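Local coordinates for Low molecular weight phosphotyrosine phosphatase family protein (Streptococcus pyogenes, PDB 5GOT) that dephosphorylates phosphotyrosine residues of proteins, acting as a low molecular weight protein tyrosine phosphatase, at residues 49-52 with 53-57; 126-129 with 130-133; 88-91 with 92-96; 69-72 with 73-77; 134-137 with 138-142. All blocks are in the same frame, centred on the assembly; numbering follows the deposited sequence.

Contact 1 of 5, residues 49-52 with 53-57; sequences SGTQ and SILKT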
loop_
_atom_site.group_PDB
_atom_site.type_symbol
_atom_site.label_atom_id
_atom_site.label_comp_id
_atom_site.label_asym_id
_atom_site.label_seq_id
_atom_site.Cartn_x
_atom_site.Cartn_y
_atom_site.Cartn_z
ATOM N N SER A 49 -14.248 2.706 6.953
ATOM C CA SER A 49 -15.477 2.472 6.196
ATOM C C SER A 49 -15.370 2.988 4.768
ATOM O O SER A 49 -15.939 2.393 3.843
ATOM C CB SER A 49 -16.666 3.141 6.894
ATOM O OG SER A 49 -16.371 4.504 7.158
ATOM N N GLY A 50 -14.656 4.099 4.564
ATOM C CA GLY A 50 -14.550 4.662 3.226
ATOM C C GLY A 50 -13.785 3.766 2.268
ATOM O O GLY A 50 -14.130 3.664 1.084
ATOM N N THR A 51 -12.721 3.123 2.757
ATOM C CA THR A 51 -11.996 2.165 1.923
ATOM C C THR A 51 -12.804 0.883 1.724
ATOM O O THR A 51 -12.882 0.361 0.606
ATOM C CB THR A 51 -10.617 1.880 2.535
ATOM O OG1 THR A 51 -9.843 3.088 2.491
ATOM C CG2 THR A 51 -9.868 0.795 1.733
ATOM N N GLN A 52 -13.447 0.385 2.780
ATOM C CA GLN A 52 -14.296 -0.795 2.628
ATOM C C GLN A 52 -15.386 -0.551 1.591
ATOM O O GLN A 52 -15.596 -1.367 0.682
ATOM C CB GLN A 52 -14.908 -1.182 3.981
ATOM C CG GLN A 52 -13.889 -1.671 5.005
ATOM C CD GLN A 52 -14.511 -2.587 6.047
ATOM O OE1 GLN A 52 -15.258 -3.503 5.716
ATOM N NE2 GLN A 52 -14.203 -2.342 7.305
ATOM N N SER A 53 -16.080 0.584 1.702
ATOM C CA SER A 53 -17.146 0.901 0.756
ATOM C C SER A 53 -16.622 0.964 -0.671
ATOM O O SER A 53 -17.247 0.434 -1.601
ATOM C CB SER A 53 -17.800 2.225 1.139
ATOM O OG SER A 53 -18.763 2.594 0.170
ATOM N N ILE A 54 -15.476 1.614 -0.868
ATOM C CA ILE A 54 -14.895 1.693 -2.201
ATOM C C ILE A 54 -14.607 0.299 -2.745
ATOM O O ILE A 54 -14.941 -0.013 -3.896
ATOM C CB ILE A 54 -13.630 2.571 -2.176
ATOM C CG1 ILE A 54 -14.000 3.974 -2.629
ATOM C CG2 ILE A 54 -12.531 1.979 -3.028
ATOM C CD1 ILE A 54 -14.536 4.031 -4.049
ATOM N N LEU A 55 -13.994 -0.565 -1.925
ATOM C CA LEU A 55 -13.599 -1.882 -2.416
ATOM C C LEU A 55 -14.822 -2.728 -2.759
ATOM O O LEU A 55 -14.820 -3.460 -3.758
ATOM C CB LEU A 55 -12.709 -2.595 -1.388
ATOM C CG LEU A 55 -11.340 -1.985 -1.013
ATOM C CD1 LEU A 55 -10.740 -2.702 0.182
ATOM C CD2 LEU A 55 -10.349 -1.994 -2.177
ATOM N N LYS A 56 -15.879 -2.639 -1.946
ATOM C CA LYS A 56 -17.110 -3.357 -2.263
ATOM C C LYS A 56 -17.702 -2.856 -3.573
ATOM O O LYS A 56 -18.096 -3.652 -4.434
ATOM C CB LYS A 56 -18.119 -3.206 -1.124
ATOM C CG LYS A 56 -17.751 -3.909 0.184
ATOM C CD LYS A 56 -18.991 -3.973 1.092
ATOM C CE LYS A 56 -18.674 -4.366 2.523
ATOM N NZ LYS A 56 -19.132 -3.333 3.501
ATOM N N THR A 57 -17.751 -1.529 -3.747
ATOM C CA THR A 57 -18.340 -0.937 -4.947
ATOM C C THR A 57 -17.665 -1.446 -6.212
ATOM O O THR A 57 -18.328 -1.700 -7.227
ATOM C CB THR A 57 -18.245 0.586 -4.873
ATOM O OG1 THR A 57 -19.067 1.062 -3.809
ATOM C CG2 THR A 57 -18.688 1.231 -6.179
#

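Contact 2 of 5, residues 126-129 with 130-133; sequences YQLV and RKGC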
loop_
_atom_site.group_PDB
_atom_site.type_symbol
_atom_site.label_atom_id
_atom_site.label_comp_id
_atom_site.label_asym_id
_atom_site.label_seq_id
_atom_site.Cartn_x
_atom_site.Cartn_y
_atom_site.Cartn_z
ATOM N N TYR A 126 -9.427 5.887 -4.874
ATOM C CA TYR A 126 -9.442 4.622 -5.590
ATOM C C TYR A 126 -8.840 4.778 -6.977
ATOM O O TYR A 126 -7.993 3.977 -7.386
ATOM C CB TYR A 126 -10.867 4.074 -5.679
ATOM C CG TYR A 126 -10.951 2.874 -6.586
ATOM C CD1 TYR A 126 -10.523 1.632 -6.160
ATOM C CD2 TYR A 126 -11.430 2.995 -7.887
ATOM C CE1 TYR A 126 -10.567 0.537 -6.998
ATOM C CE2 TYR A 126 -11.481 1.897 -8.729
ATOM C CZ TYR A 126 -11.046 0.675 -8.275
ATOM O OH TYR A 126 -11.100 -0.418 -9.101
ATOM N N GLN A 127 -9.261 5.807 -7.718
ATOM C CA GLN A 127 -8.763 5.973 -9.083
ATOM C C GLN A 127 -7.248 6.153 -9.099
ATOM O O GLN A 127 -6.560 5.596 -9.961
ATOM C CB GLN A 127 -9.445 7.159 -9.771
ATOM C CG GLN A 127 -10.969 7.057 -9.900
ATOM C CD GLN A 127 -11.425 5.839 -10.701
ATOM O OE1 GLN A 127 -10.676 5.289 -11.516
ATOM N NE2 GLN A 127 -12.663 5.415 -10.472
ATOM N N LEU A 128 -6.707 6.924 -8.151
ATOM C CA LEU A 128 -5.257 7.139 -8.122
ATOM C C LEU A 128 -4.505 5.911 -7.631
ATOM O O LEU A 128 -3.381 5.645 -8.083
ATOM C CB LEU A 128 -4.934 8.350 -7.253
ATOM C CG LEU A 128 -5.500 9.611 -7.891
ATOM C CD1 LEU A 128 -5.453 10.786 -6.939
ATOM C CD2 LEU A 128 -4.737 9.910 -9.175
ATOM N N VAL A 129 -5.088 5.168 -6.688
ATOM C CA VAL A 129 -4.450 3.947 -6.205
ATOM C C VAL A 129 -4.453 2.894 -7.297
ATOM O O VAL A 129 -3.477 2.162 -7.492
ATOM C CB VAL A 129 -5.177 3.454 -4.944
ATOM C CG1 VAL A 129 -4.850 1.991 -4.663
ATOM C CG2 VAL A 129 -4.807 4.327 -3.780
ATOM N N ARG A 130 -5.566 2.813 -8.023
ATOM C CA ARG A 130 -5.727 1.842 -9.094
ATOM C C ARG A 130 -4.725 2.092 -10.220
ATOM O O ARG A 130 -4.119 1.145 -10.742
ATOM C CB ARG A 130 -7.180 1.907 -9.587
ATOM C CG ARG A 130 -7.501 1.179 -10.886
ATOM C CD ARG A 130 -7.640 -0.276 -10.613
ATOM N NE ARG A 130 -7.604 -1.076 -11.850
ATOM C CZ ARG A 130 -7.696 -2.405 -11.870
ATOM N NH1 ARG A 130 -7.647 -3.031 -13.038
ATOM N NH2 ARG A 130 -7.847 -3.087 -10.717
ATOM N N LYS A 131 -4.516 3.363 -10.589
ATOM C CA LYS A 131 -3.522 3.689 -11.609
ATOM C C LYS A 131 -2.100 3.480 -11.094
ATOM O O LYS A 131 -1.239 2.973 -11.824
ATOM C CB LYS A 131 -3.715 5.132 -12.087
ATOM C CG LYS A 131 -5.051 5.377 -12.797
ATOM C CD LYS A 131 -5.114 6.736 -13.518
ATOM C CE LYS A 131 -5.208 7.921 -12.552
ATOM N NZ LYS A 131 -5.293 9.238 -13.261
ATOM N N GLY A 132 -1.832 3.879 -9.848
ATOM C CA GLY A 132 -0.504 3.695 -9.285
ATOM C C GLY A 132 -0.141 2.232 -9.097
ATOM O O GLY A 132 1.028 1.848 -9.228
ATOM N N CYS A 133 -1.125 1.396 -8.776
ATOM C CA CYS A 133 -0.865 -0.036 -8.708
ATOM C C CYS A 133 -0.484 -0.581 -10.077
ATOM O O CYS A 133 0.411 -1.428 -10.185
ATOM C CB CYS A 133 -2.079 -0.775 -8.140
ATOM S SG CYS A 133 -2.242 -0.585 -6.338
#

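Contact 3 of 5, residues 88-91 with 92-96; sequences DNVK and NLKEM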
loop_
_atom_site.group_PDB
_atom_site.type_symbol
_atom_site.label_atom_id
_atom_site.label_comp_id
_atom_site.label_asym_id
_atom_site.label_seq_id
_atom_site.Cartn_x
_atom_site.Cartn_y
_atom_site.Cartn_z
ATOM N N ASP A 88 5.059 12.409 3.539
ATOM C CA ASP A 88 5.151 12.298 4.995
ATOM C C ASP A 88 5.409 10.861 5.419
ATOM O O ASP A 88 6.223 10.607 6.315
ATOM C CB ASP A 88 3.877 12.815 5.668
ATOM C CG ASP A 88 3.674 14.310 5.490
ATOM O OD1 ASP A 88 4.682 15.049 5.460
ATOM O OD2 ASP A 88 2.499 14.742 5.396
ATOM N N ASN A 89 4.696 9.902 4.813
ATOM C CA ASN A 89 4.944 8.504 5.155
ATOM C C ASN A 89 6.374 8.121 4.826
ATOM O O ASN A 89 7.025 7.386 5.577
ATOM C CB ASN A 89 3.982 7.576 4.410
ATOM C CG ASN A 89 2.544 7.990 4.544
ATOM O OD1 ASN A 89 1.787 7.951 3.568
ATOM N ND2 ASN A 89 2.144 8.373 5.759
ATOM N N VAL A 90 6.878 8.613 3.693
ATOM C CA VAL A 90 8.231 8.273 3.272
ATOM C C VAL A 90 9.250 8.799 4.276
ATOM O O VAL A 90 10.156 8.069 4.703
ATOM C CB VAL A 90 8.495 8.808 1.849
ATOM C CG1 VAL A 90 9.991 8.794 1.550
ATOM C CG2 VAL A 90 7.756 7.950 0.832
ATOM N N LYS A 91 9.114 10.068 4.674
ATOM C CA LYS A 91 10.054 10.658 5.628
ATOM C C LYS A 91 10.022 9.916 6.954
ATOM O O LYS A 91 11.068 9.580 7.520
ATOM C CB LYS A 91 9.734 12.137 5.862
ATOM C CG LYS A 91 9.789 13.023 4.640
ATOM C CD LYS A 91 9.268 14.425 4.970
ATOM C CE LYS A 91 8.723 15.140 3.725
ATOM N NZ LYS A 91 9.755 15.248 2.655
ATOM N N ASN A 92 8.819 9.649 7.463
ATOM C CA ASN A 92 8.706 8.968 8.745
ATOM C C ASN A 92 9.250 7.553 8.669
ATOM O O ASN A 92 9.886 7.080 9.619
ATOM C CB ASN A 92 7.256 8.974 9.216
ATOM C CG ASN A 92 6.818 10.334 9.694
ATOM O OD1 ASN A 92 7.584 11.041 10.344
ATOM N ND2 ASN A 92 5.589 10.719 9.364
ATOM N N LEU A 93 9.035 6.867 7.540
ATOM C CA LEU A 93 9.600 5.528 7.376
ATOM C C LEU A 93 11.115 5.549 7.482
ATOM O O LEU A 93 11.717 4.617 8.032
ATOM C CB LEU A 93 9.180 4.931 6.037
ATOM C CG LEU A 93 7.796 4.270 6.006
ATOM C CD1 LEU A 93 7.344 4.087 4.555
ATOM C CD2 LEU A 93 7.839 2.943 6.724
ATOM N N LYS A 94 11.751 6.600 6.956
ATOM C CA LYS A 94 13.209 6.653 6.976
ATOM C C LYS A 94 13.739 6.973 8.372
ATOM O O LYS A 94 14.721 6.366 8.815
ATOM C CB LYS A 94 13.711 7.664 5.943
ATOM C CG LYS A 94 13.592 7.177 4.494
ATOM C CD LYS A 94 14.017 8.262 3.526
ATOM C CE LYS A 94 13.859 7.829 2.080
ATOM N NZ LYS A 94 14.118 8.955 1.159
ATOM N N GLU A 95 13.094 7.897 9.095
ATOM C CA GLU A 95 13.594 8.252 10.424
ATOM C C GLU A 95 13.394 7.109 11.410
ATOM O O GLU A 95 14.312 6.758 12.161
ATOM C CB GLU A 95 12.922 9.523 10.959
ATOM C CG GLU A 95 12.631 10.630 9.952
ATOM C CD GLU A 95 13.872 11.223 9.281
ATOM O OE1 GLU A 95 15.034 10.806 9.568
ATOM O OE2 GLU A 95 13.704 12.153 8.442
ATOM N N MET A 96 12.202 6.503 11.417
ATOM C CA MET A 96 11.946 5.437 12.380
ATOM C C MET A 96 12.855 4.236 12.162
ATOM O O MET A 96 13.086 3.470 13.105
ATOM C CB MET A 96 10.469 5.020 12.343
ATOM C CG MET A 96 10.010 4.290 11.093
ATOM S SD MET A 96 8.210 4.080 11.091
ATOM C CE MET A 96 7.976 3.049 12.561
HETATM O O HOH W 1 3.614 8.804 8.156
#

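Contact 4 of 5, residues 69-72 with 73-77; sequences KQIT and ITDFN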
loop_
_atom_site.group_PDB
_atom_site.type_symbol
_atom_site.label_atom_id
_atom_site.label_comp_id
_atom_site.label_asym_id
_atom_site.label_seq_id
_atom_site.Cartn_x
_atom_site.Cartn_y
_atom_site.Cartn_z
ATOM N N LYS A 69 -1.768 -2.250 11.480
ATOM C CA LYS A 69 -0.581 -2.850 12.088
ATOM C C LYS A 69 0.621 -1.951 11.820
ATOM O O LYS A 69 0.885 -1.589 10.665
ATOM C CB LYS A 69 -0.336 -4.264 11.535
ATOM C CG LYS A 69 0.873 -5.002 12.135
ATOM C CD LYS A 69 0.938 -6.463 11.671
ATOM C CE LYS A 69 2.300 -7.115 12.067
ATOM N NZ LYS A 69 2.360 -8.620 11.863
ATOM N N GLN A 70 1.319 -1.556 12.886
ATOM C CA GLN A 70 2.475 -0.686 12.737
ATOM C C GLN A 70 3.656 -1.481 12.192
ATOM O O GLN A 70 3.849 -2.652 12.540
ATOM C CB GLN A 70 2.841 -0.032 14.070
ATOM C CG GLN A 70 3.950 1.014 13.955
ATOM C CD GLN A 70 4.222 1.769 15.252
ATOM O OE1 GLN A 70 4.092 1.226 16.355
ATOM N NE2 GLN A 70 4.612 3.028 15.119
ATOM N N ILE A 71 4.423 -0.847 11.299
ATOM C CA ILE A 71 5.571 -1.506 10.684
ATOM C C ILE A 71 6.631 -1.782 11.745
ATOM O O ILE A 71 6.833 -0.985 12.671
ATOM C CB ILE A 71 6.113 -0.646 9.526
ATOM C CG1 ILE A 71 7.152 -1.431 8.713
ATOM C CG2 ILE A 71 6.688 0.656 10.044
ATOM C CD1 ILE A 71 7.478 -0.810 7.363
ATOM N N THR A 72 7.305 -2.926 11.629
ATOM C CA THR A 72 8.263 -3.376 12.633
ATOM C C THR A 72 9.654 -3.527 12.033
ATOM O O THR A 72 9.836 -3.556 10.814
ATOM C CB THR A 72 7.839 -4.717 13.258
ATOM O OG1 THR A 72 7.883 -5.749 12.264
ATOM C CG2 THR A 72 6.420 -4.630 13.858
ATOM N N ILE A 73 10.646 -3.663 12.921
ATOM C CA ILE A 73 12.013 -3.918 12.470
ATOM C C ILE A 73 12.055 -5.167 11.605
ATOM O O ILE A 73 12.758 -5.215 10.587
ATOM C CB ILE A 73 12.970 -4.035 13.673
ATOM C CG1 ILE A 73 13.097 -2.690 14.389
ATOM C CG2 ILE A 73 14.348 -4.527 13.223
ATOM C CD1 ILE A 73 14.048 -2.727 15.583
ATOM N N THR A 74 11.285 -6.192 11.981
ATOM C CA THR A 74 11.213 -7.386 11.146
ATOM C C THR A 74 10.770 -7.035 9.735
ATOM O O THR A 74 11.307 -7.563 8.749
ATOM C CB THR A 74 10.247 -8.407 11.746
ATOM O OG1 THR A 74 10.329 -8.378 13.178
ATOM C CG2 THR A 74 10.602 -9.789 11.235
ATOM N N ASP A 75 9.779 -6.146 9.626
ATOM C CA ASP A 75 9.241 -5.776 8.320
ATOM C C ASP A 75 10.289 -5.089 7.462
ATOM O O ASP A 75 10.417 -5.383 6.265
ATOM C CB ASP A 75 8.029 -4.866 8.493
ATOM C CG ASP A 75 6.900 -5.534 9.232
ATOM O OD1 ASP A 75 6.701 -6.750 9.023
ATOM O OD2 ASP A 75 6.206 -4.828 10.001
ATOM N N PHE A 76 11.024 -4.133 8.043
ATOM C CA PHE A 76 12.062 -3.448 7.272
ATOM C C PHE A 76 13.095 -4.426 6.726
ATOM O O PHE A 76 13.675 -4.176 5.663
ATOM C CB PHE A 76 12.764 -2.386 8.119
ATOM C CG PHE A 76 11.991 -1.116 8.280
ATOM C CD1 PHE A 76 11.985 -0.156 7.267
ATOM C CD2 PHE A 76 11.304 -0.852 9.453
ATOM C CE1 PHE A 76 11.288 1.038 7.427
ATOM C CE2 PHE A 76 10.604 0.334 9.619
ATOM C CZ PHE A 76 10.595 1.285 8.601
ATOM N N ASN A 77 13.337 -5.541 7.434
ATOM C CA ASN A 77 14.288 -6.547 6.964
ATOM C C ASN A 77 13.677 -7.468 5.920
ATOM O O ASN A 77 14.363 -7.885 4.977
ATOM C CB ASN A 77 14.800 -7.386 8.138
ATOM C CG ASN A 77 15.936 -6.715 8.878
ATOM O OD1 ASN A 77 17.101 -6.878 8.516
ATOM N ND2 ASN A 77 15.603 -5.947 9.916
HETATM O O HOH W 2 5.834 -7.865 11.723
#

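Contact 5 of 5, residues 134-137 with 138-142; sequences QDWL and SRLMS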
loop_
_atom_site.group_PDB
_atom_site.type_symbol
_atom_site.label_atom_id
_atom_site.label_comp_id
_atom_site.label_asym_id
_atom_site.label_seq_id
_atom_site.Cartn_x
_atom_site.Cartn_y
_atom_site.Cartn_z
ATOM N N GLN A 134 -1.137 -0.091 -11.137
ATOM C CA GLN A 134 -0.768 -0.508 -12.488
ATOM C C GLN A 134 0.669 -0.118 -12.804
ATOM O O GLN A 134 1.412 -0.897 -13.412
ATOM C CB GLN A 134 -1.725 0.106 -13.514
ATOM C CG GLN A 134 -3.050 -0.636 -13.651
ATOM C CD GLN A 134 -2.866 -2.047 -14.186
ATOM O OE1 GLN A 134 -1.900 -2.331 -14.901
ATOM N NE2 GLN A 134 -3.786 -2.945 -13.829
ATOM N N ASP A 135 1.079 1.085 -12.394
ATOM C CA ASP A 135 2.443 1.526 -12.642
ATOM C C ASP A 135 3.449 0.686 -11.872
ATOM O O ASP A 135 4.494 0.321 -12.419
ATOM C CB ASP A 135 2.591 3.000 -12.297
ATOM C CG ASP A 135 1.845 3.895 -13.271
ATOM O OD1 ASP A 135 1.280 3.369 -14.266
ATOM O OD2 ASP A 135 1.842 5.121 -13.051
ATOM N N TRP A 136 3.156 0.365 -10.605
ATOM C CA TRP A 136 4.064 -0.487 -9.840
ATOM C C TRP A 136 4.192 -1.867 -10.469
ATOM O O TRP A 136 5.281 -2.449 -10.481
ATOM C CB TRP A 136 3.614 -0.590 -8.379
ATOM C CG TRP A 136 4.027 0.636 -7.633
ATOM C CD1 TRP A 136 3.210 1.614 -7.122
ATOM C CD2 TRP A 136 5.368 1.064 -7.387
ATOM N NE1 TRP A 136 3.969 2.614 -6.558
ATOM C CE2 TRP A 136 5.297 2.295 -6.706
ATOM C CE3 TRP A 136 6.628 0.523 -7.677
ATOM C CZ2 TRP A 136 6.435 2.990 -6.305
ATOM C CZ3 TRP A 136 7.756 1.211 -7.271
ATOM C CH2 TRP A 136 7.655 2.430 -6.596
ATOM N N LEU A 137 3.103 -2.389 -11.032
ATOM C CA LEU A 137 3.176 -3.676 -11.716
ATOM C C LEU A 137 4.163 -3.623 -12.877
ATOM O O LEU A 137 5.019 -4.504 -13.022
ATOM C CB LEU A 137 1.786 -4.070 -12.209
ATOM C CG LEU A 137 1.610 -5.508 -12.687
ATOM C CD1 LEU A 137 1.498 -6.448 -11.498
ATOM C CD2 LEU A 137 0.387 -5.615 -13.620
ATOM N N SER A 138 4.055 -2.590 -13.719
ATOM C CA SER A 138 4.948 -2.474 -14.862
ATOM C C SER A 138 6.378 -2.219 -14.414
ATOM O O SER A 138 7.329 -2.574 -15.117
ATOM C CB SER A 138 4.480 -1.354 -15.784
ATOM O OG SER A 138 4.899 -0.111 -15.265
ATOM N N ARG A 139 6.545 -1.623 -13.241
ATOM C CA ARG A 139 7.874 -1.366 -12.722
ATOM C C ARG A 139 8.506 -2.626 -12.133
ATOM O O ARG A 139 9.703 -2.875 -12.324
ATOM C CB ARG A 139 7.786 -0.257 -11.679
ATOM C CG ARG A 139 9.093 0.298 -11.267
ATOM C CD ARG A 139 9.254 1.747 -11.709
ATOM N NE ARG A 139 10.424 2.263 -11.015
ATOM C CZ ARG A 139 10.389 3.186 -10.062
ATOM N NH1 ARG A 139 9.236 3.758 -9.728
ATOM N NH2 ARG A 139 11.521 3.552 -9.465
ATOM N N LEU A 140 7.714 -3.439 -11.436
ATOM C CA LEU A 140 8.239 -4.561 -10.667
ATOM C C LEU A 140 8.222 -5.890 -11.414
ATOM O O LEU A 140 8.995 -6.783 -11.058
ATOM C CB LEU A 140 7.448 -4.710 -9.360
ATOM C CG LEU A 140 7.561 -3.490 -8.451
ATOM C CD1 LEU A 140 6.590 -3.597 -7.297
ATOM C CD2 LEU A 140 8.988 -3.381 -7.941
ATOM N N MET A 141 7.376 -6.058 -12.427
ATOM C CA MET A 141 7.296 -7.335 -13.115
ATOM C C MET A 141 8.179 -7.332 -14.357
ATOM O O MET A 141 8.450 -6.287 -14.957
ATOM C CB MET A 141 5.853 -7.669 -13.490
ATOM C CG MET A 141 4.879 -7.642 -12.311
ATOM S SD MET A 141 5.330 -8.673 -10.900
ATOM C CE MET A 141 5.230 -10.309 -11.611
ATOM N N SER A 142 8.650 -8.518 -14.727
ATOM C CA SER A 142 9.463 -8.651 -15.926
ATOM C C SER A 142 8.632 -8.334 -17.161
ATOM O O SER A 142 7.399 -8.402 -17.149
ATOM C CB SER A 142 10.014 -10.068 -16.051
ATOM O OG SER A 142 8.962 -10.974 -16.352
HETATM O O HOH W 3 3.719 2.396 -15.918
#

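Contact 1 of 5, residues 49-52 with 53-57
Ser-49 O receives Ser-53 N at 2.8 Å as the first of four successive i to i+4 backbone bonds, the last being Lys-56 N to Gln-52 O at 2.9 Å, and all four are close to straight. Between those two, the N-H of Ile-54 comes to Gly-50 O from above the carbonyl plane. Side chain meets side chain chiefly at Thr-51 and Leu-55, one turn apart and pointing the same way, with Thr-51 CG2 3.9 Å from Leu-55 CD1. The methyl of Thr-51 stands anti to the backbone N (chi1 of the hydroxyl -65°), which brings it beside the leucine, while OG1, next to the backbone N, is hydrogen-bonded to Cys-13 O. Leu-55 CG also rests 3.2 Å from Thr-51 O. Ile-54 sets its CB 3.5 Å from Gly-50 O, and its side chain also touches Met-17 and Phe-122. On the outer side, Lys-56 CG lies 3.4 Å from Gln-52 O, whereas the Gln-52 amide is held at both ends, OE1 by Tyr-62 OH and NE2 by Ile-47 O. One turn on, Thr-57 OG1 folds back onto the helix and donates to Ser-53 O at 2.9 Å, and Thr-57 N reaches that same oxygen from the other face of its plane. Buried Thr-51, Ile-54 and Leu-55 against exposed Ser-53, Lys-56 and Thr-57 make this short segment an amphipathic alpha-helix, packed on helices 14-23 and 122-140 of the phosphatase fold.

Contact 2 of 5, residues 126-129 with 130-133
Val-129 and Cys-133 form the close-packed side of this turn: Val-129 CG1 stands 4.0 Å from Cys-133 SG, and the cysteine CB lies 3.3 Å from Val-129 O, the carbonyl that also takes the N-H of Cys-133. Both residues are buried, and Cys-133 goes on to meet Val-21 and Met-22 of helix 14-23. Tyr-126 is buried too. Its ring carries Arg-130 CB over one face, 4.2 Å above the plane and offset toward the rim, and its hydroxyl ends 3.8 Å from Arg-130 CD. Arg-130, bent at its own chi2 (79°), runs beside the tyrosine, its guanidinium plane 29° from the ring. Tyr-58 stacks on the Tyr-126 ring as well. The solvent side is looser: exposed Lys-131 and partly exposed Leu-128 cross at a slant and touch near their ends, Leu-128 CD2 to Lys-131 CE at 3.9 Å, and the lysine lays its CG 3.2 Å from Gln-127 O. Gln-127 itself turns its NE2 to Glu-123. Four regular backbone bonds, from Arg-130 N to Tyr-126 O through Cys-133 N to Val-129 O, run beneath both sides, as in an amphipathic alpha-helix laid against a second helix.

Contact 3 of 5, residues 88-91 with 92-96
Lys-94 runs back along Val-90, one helical turn earlier, and the two side chains point the same way. Its CB lies 3.6 Å from Lys-91 O, and CG comes equally near to Val-90 O. CD then passes that oxygen at 4.0 Å. From CE onward the partner is apolar: CE stands 4.0 Å from Val-90 CG1, and NZ is hardly farther from the same methyl. The chain is extended beyond CG, which lets its methylenes lie alongside the valine, whose CG1 is placed anti to the backbone N (chi1 165°). Both side chains also touch Ile-105, so this strip of helix 87-96 covers strand 105-107 within the beta-alpha-beta unit made with strand 81-84. A different face carries Leu-93, buried, with CG 3.2 Å from Asn-89 O and its side chain touching Ile-71, Phe-76 and Val-7. A water links the buried Asn-89 amide to the exposed Asn-92, accepting from ND2 of both, at 2.8 Å from Asn-89 ND2; the Asn-89 OD1 on the other end of its amide takes the N-H of Asp-86. Glu-95, with chi1 at -38°, brings CG within 3.1 Å of Lys-91 O, and beyond a bend at chi2 its OE1 is hydrogen-bonded to His-99 NE2. Backbone bonds keep the i to i+4 pattern, from Asn-92 N to Asp-88 O through Glu-95 N to Lys-91 O.

Contact 4 of 5, residues 69-72 with 73-77
The Phe-76 ring takes Ile-71 CD1 over one face, a CH-pi contact with the methyl 4.1 Å from the ring centroid and 15° off its normal. On the same side of the ring, Ile-71 CG2 touches Phe-76 CE2 at 4.0 Å, the two side chains crossing at about a right angle. Flat in its own way, the Asp-75 carboxylate receives Thr-72 N on the anti side of OD2 at 2.7 Å, the donor 32° out of its plane. The same OD2 forms a salt bridge with Arg-36, which would favour its charged form, and OD1 accepts from a water that also contacts Thr-72 OG1. In return, Asp-75 N donates to Thr-72 OG1 at 3.3 Å. These reciprocal bonds are a capping box, with Thr-72 as the N-cap of helix 73-78. The threonine hydroxyl sits between its backbone N and carbonyl carbon (chi1 66°), which turns it toward the first turn of the helix. Thr-72 O then takes the first regular helical bond, from Phe-76 N at 3.1 Å. Next to the cap, Ile-71 CG1 packs 3.6 Å from Asp-75 CB. Farther along, Asn-77 ND2 donates to Ile-73 O, approaching from the opposite face of that carbonyl to Asn-77 N.

Contact 5 of 5, residues 134-137 with 138-142
Apolar contacts come first: Trp-136 CE3 meets Leu-140 CD1 at 4.1 Å, and Leu-137 CD1 meets Met-141 CG at 3.7 Å. Leu-140 CG also lies 3.2 Å from Trp-136 O. Among the flat groups, Arg-139 runs beside the indole and lays its guanidinium nearly parallel to it, the planes 18° apart, with NH1 3.8 Å from Trp-136 CH2 and Trp-136 CZ3 over a guanidinium face. A bend at chi2 (113°) brings the guanidinium alongside the indole. The indole itself is buried, its NE1 bonded to Phe-108 O, and it meets the rings of Phe-108 and Tyr-106. Hydrogen bonds form the third group. Asp-135 O accepts twice, from Arg-139 N and from Ser-138 OG at 2.9 Å, the serine chi1 of 80° bringing its hydroxyl back to the preceding turn. A water donates to Ser-138 OG at 2.8 Å and, weakly, to Asp-135 OD1. Last in the backbone series, Met-141 N bonds Leu-137 O, and Met-141 itself then leaves helical angles. Ser-142 next caps helix 143-148 through Tyr-145 N. This is the C-terminal end of helix 122-140, packed by Trp-136 and Leu-140 against the parallel beta-sheet of an alpha/beta fold.

How the contacts relate
Contacts 2 and 5 are successive parts of helix 122-140, contact 2 facing helix 14-23 and contact 5 the parallel sheet. Contact 1 touches contact 2 where Ile-54 CG2 meets Tyr-126 CD1 at 3.7 Å. Contacts 3 and 4, their own centres about 13 Å apart, lie across the chain's centre from contact 1 and share an apolar patch in which Leu-93 and Met-96 pack on Ile-71 and Phe-76. Contact 2 is the most buried, its centre about 10 Å from that of the chain; contact 3 is the most exposed. Contact 4 differs in its side-chain capping box at a helix start, the carboxylate being also paired with Arg-36 outside it.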